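Local coordinates for HTH-type transcriptional regulator cbl (Escherichia coli K12, PDB 2FYI), which is a LysR-type transcriptional regulator that may act as an accessory regulator of the cys regulon, represented here by its cofactor-binding domain, at residues Val15-Gln24 / Glu63-Glu71. Residues are numbered along the deposited sequence; the frame is centred on the assembly and turned at random.
Sequences VLTIATTHTQ and EADIGIASE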
loop_
_atom_site.group_PDB
_atom_site.type_symbol
_atom_site.label_atom_id
_atom_site.label_comp_id
_atom_site.label_asym_id
_atom_site.label_seq_id
_atom_site.Cartn_x
_atom_site.Cartn_y
_atom_site.Cartn_z
ATOM N N VAL A 15 -12.961 -9.927 -20.301
ATOM C CA VAL A 15 -12.283 -9.560 -19.091
ATOM C C VAL A 15 -11.521 -8.261 -19.326
ATOM O O VAL A 15 -10.717 -8.162 -20.250
ATOM C CB VAL A 15 -11.311 -10.655 -18.665
ATOM C CG1 VAL A 15 -10.721 -10.318 -17.312
ATOM C CG2 VAL A 15 -12.005 -12.002 -18.650
ATOM N N LEU A 16 -11.771 -7.258 -18.495
ATOM C CA LEU A 16 -11.003 -6.033 -18.566
ATOM C C LEU A 16 -10.000 -6.030 -17.427
ATOM O O LEU A 16 -10.389 -6.055 -16.270
ATOM C CB LEU A 16 -11.920 -4.825 -18.432
ATOM C CG LEU A 16 -11.200 -3.489 -18.316
ATOM C CD1 LEU A 16 -10.445 -3.187 -19.586
ATOM C CD2 LEU A 16 -12.207 -2.416 -18.043
ATOM N N THR A 17 -8.714 -5.994 -17.737
ATOM C CA THR A 17 -7.727 -5.934 -16.683
ATOM C C THR A 17 -7.125 -4.522 -16.572
ATOM O O THR A 17 -6.553 -4.006 -17.528
ATOM C CB THR A 17 -6.621 -6.995 -16.872
ATOM O OG1 THR A 17 -7.196 -8.296 -16.781
ATOM C CG2 THR A 17 -5.577 -6.872 -15.779
ATOM N N ILE A 18 -7.254 -3.907 -15.398
ATOM C CA ILE A 18 -6.691 -2.589 -15.144
ATOM C C ILE A 18 -5.583 -2.700 -14.124
ATOM O O ILE A 18 -5.755 -3.345 -13.098
ATOM C CB ILE A 18 -7.741 -1.658 -14.586
ATOM C CG1 ILE A 18 -8.713 -1.294 -15.707
ATOM C CG2 ILE A 18 -7.089 -0.427 -13.915
ATOM C CD1 ILE A 18 -10.063 -0.830 -15.205
ATOM N N ALA A 19 -4.444 -2.082 -14.417
ATOM C CA ALA A 19 -3.337 -2.071 -13.492
ATOM C C ALA A 19 -3.197 -0.655 -12.960
ATOM O O ALA A 19 -3.249 0.327 -13.721
ATOM C CB ALA A 19 -2.077 -2.532 -14.165
ATOM N N THR A 20 -3.046 -0.544 -11.653
ATOM C CA THR A 20 -3.036 0.761 -11.055
ATOM C C THR A 20 -2.309 0.854 -9.707
ATOM O O THR A 20 -1.869 -0.143 -9.145
ATOM C CB THR A 20 -4.456 1.249 -10.909
ATOM O OG1 THR A 20 -4.423 2.651 -10.695
ATOM C CG2 THR A 20 -5.167 0.562 -9.760
ATOM N N THR A 21 -2.192 2.067 -9.193
ATOM C CA THR A 21 -1.562 2.343 -7.891
ATOM C C THR A 21 -2.569 2.447 -6.762
ATOM O O THR A 21 -3.768 2.594 -7.006
ATOM C CB THR A 21 -0.824 3.697 -7.929
ATOM O OG1 THR A 21 -1.741 4.748 -8.321
ATOM C CG2 THR A 21 0.300 3.629 -8.924
ATOM N N HIS A 22 -2.067 2.414 -5.534
ATOM C CA HIS A 22 -2.885 2.534 -4.345
ATOM C C HIS A 22 -3.737 3.778 -4.419
ATOM O O HIS A 22 -4.945 3.761 -4.117
ATOM C CB HIS A 22 -1.974 2.625 -3.123
ATOM C CG HIS A 22 -2.712 2.860 -1.841
ATOM N ND1 HIS A 22 -3.116 4.119 -1.430
ATOM C CD2 HIS A 22 -3.129 1.995 -0.885
ATOM C CE1 HIS A 22 -3.753 4.013 -0.279
ATOM N NE2 HIS A 22 -3.778 2.736 0.069
ATOM N N THR A 23 -3.100 4.868 -4.835
ATOM C CA THR A 23 -3.783 6.149 -4.865
ATOM C C THR A 23 -5.079 6.109 -5.682
ATOM O O THR A 23 -6.127 6.504 -5.195
ATOM C CB THR A 23 -2.916 7.315 -5.422
ATOM O OG1 THR A 23 -1.604 7.308 -4.850
ATOM C CG2 THR A 23 -3.586 8.628 -5.112
ATOM N N GLN A 24 -5.023 5.661 -6.934
ATOM C CA GLN A 24 -6.242 5.726 -7.734
ATOM C C GLN A 24 -7.181 4.594 -7.335
ATOM O O GLN A 24 -8.376 4.798 -7.265
ATOM C CB GLN A 24 -5.969 5.781 -9.256
ATOM C CG GLN A 24 -4.485 5.903 -9.680
ATOM C CD GLN A 24 -3.824 7.258 -9.375
ATOM O OE1 GLN A 24 -4.448 8.200 -8.854
ATOM N NE2 GLN A 24 -2.541 7.357 -9.711
ATOM N N GLU A 63 -0.329 -8.099 -20.227
ATOM C CA GLU A 63 -0.922 -8.605 -18.984
ATOM C C GLU A 63 -1.995 -7.689 -18.407
ATOM O O GLU A 63 -2.762 -8.124 -17.537
ATOM C CB GLU A 63 0.131 -8.774 -17.898
ATOM C CG GLU A 63 1.210 -9.760 -18.199
ATOM C CD GLU A 63 0.634 -11.102 -18.545
ATOM O OE1 GLU A 63 -0.432 -11.464 -17.996
ATOM O OE2 GLU A 63 1.231 -11.804 -19.397
ATOM N N ALA A 64 -2.018 -6.425 -18.843
ATOM C CA ALA A 64 -3.076 -5.507 -18.464
ATOM C C ALA A 64 -3.520 -4.755 -19.693
ATOM O O ALA A 64 -2.728 -4.500 -20.577
ATOM C CB ALA A 64 -2.593 -4.558 -17.416
ATOM N N ASP A 65 -4.787 -4.387 -19.731
ATOM C CA ASP A 65 -5.341 -3.622 -20.818
ATOM C C ASP A 65 -5.084 -2.109 -20.649
ATOM O O ASP A 65 -4.623 -1.461 -21.572
ATOM C CB ASP A 65 -6.837 -3.960 -20.952
ATOM C CG ASP A 65 -7.115 -5.508 -21.027
ATOM O OD1 ASP A 65 -6.471 -6.221 -21.846
ATOM O OD2 ASP A 65 -8.006 -6.034 -20.293
ATOM N N ILE A 66 -5.367 -1.561 -19.465
ATOM C CA ILE A 66 -5.183 -0.133 -19.168
ATOM C C ILE A 66 -4.288 0.064 -17.945
ATOM O O ILE A 66 -4.444 -0.646 -16.951
ATOM C CB ILE A 66 -6.533 0.534 -18.847
ATOM C CG1 ILE A 66 -7.517 0.271 -19.969
ATOM C CG2 ILE A 66 -6.387 2.012 -18.687
ATOM C CD1 ILE A 66 -8.907 0.515 -19.572
ATOM N N GLY A 67 -3.359 1.019 -18.014
ATOM C CA GLY A 67 -2.507 1.334 -16.880
ATOM C C GLY A 67 -2.870 2.710 -16.361
ATOM O O GLY A 67 -3.094 3.633 -17.151
ATOM N N ILE A 68 -2.943 2.858 -15.038
ATOM C CA ILE A 68 -3.284 4.162 -14.456
ATOM C C ILE A 68 -2.347 4.526 -13.326
ATOM O O ILE A 68 -2.290 3.832 -12.294
ATOM C CB ILE A 68 -4.716 4.187 -13.918
ATOM C CG1 ILE A 68 -5.712 3.966 -15.064
ATOM C CG2 ILE A 68 -4.983 5.491 -13.219
ATOM C CD1 ILE A 68 -6.962 3.180 -14.665
ATOM N N ALA A 69 -1.606 5.615 -13.527
ATOM C CA ALA A 69 -0.616 6.066 -12.544
ATOM C C ALA A 69 -0.245 7.517 -12.799
ATOM O O ALA A 69 -0.597 8.088 -13.842
ATOM C CB ALA A 69 0.605 5.202 -12.601
ATOM N N SER A 70 0.457 8.125 -11.842
ATOM C CA SER A 70 0.920 9.515 -12.026
ATOM C C SER A 70 2.323 9.576 -12.610
ATOM O O SER A 70 2.744 10.612 -13.064
ATOM C CB SER A 70 0.898 10.300 -10.708
ATOM O OG SER A 70 -0.410 10.564 -10.234
ATOM N N GLU A 71 3.051 8.470 -12.583
ATOM C CA GLU A 71 4.441 8.489 -12.996
ATOM C C GLU A 71 4.692 7.539 -14.160
ATOM O O GLU A 71 3.937 6.596 -14.394
ATOM C CB GLU A 71 5.348 8.125 -11.818
ATOM C CG GLU A 71 5.118 8.972 -10.556
ATOM C CD GLU A 71 5.673 10.422 -10.674
ATOM O OE1 GLU A 71 6.549 10.687 -11.549
ATOM O OE2 GLU A 71 5.239 11.293 -9.870
HETATM O O HOH W 1 -0.333 8.281 -8.256
#
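L16 lays its CD1 against D65 and, at 4.0 Å, against CD1 of I66. The N-H of T17 points almost straight at OD2 of D65 (N to OD2 2.7 Å, 178°), on the anti side and out of the carboxylate plane. D65 has CG beside its backbone N (chi1 -51°), which turns the carboxylate back to T17, while D65 N donates to T17 O (2.8 Å); I66 N adds a weak bond there. Replacing D65 with an alanine is likely to leave T17 N without its carboxylate acceptor. From I18 the strands run parallel: CG2 of I18 touches CD1 of I68 at 3.7 Å, A19 N bonds to I66 O, and A19 O receives I68 N. OG1 of T20, opposite its backbone N (chi1 -163°), donates a hydrogen bond to I68 O at 2.9 Å, from outside the carbonyl plane. Beyond T21, the N-cap of helix 22-27, Q24 sets CG on CG2 of I68 (3.6 Å), and a water links its NE2, weakly, to S70 OG, which also bonds W87. Strand 14-20 lies between strands 43-49 and 66-69 in a periplasmic-binding-protein-like lobe, with A19 facing helix 52-61 and I18 and I66 packed on F208 of helix 203-212.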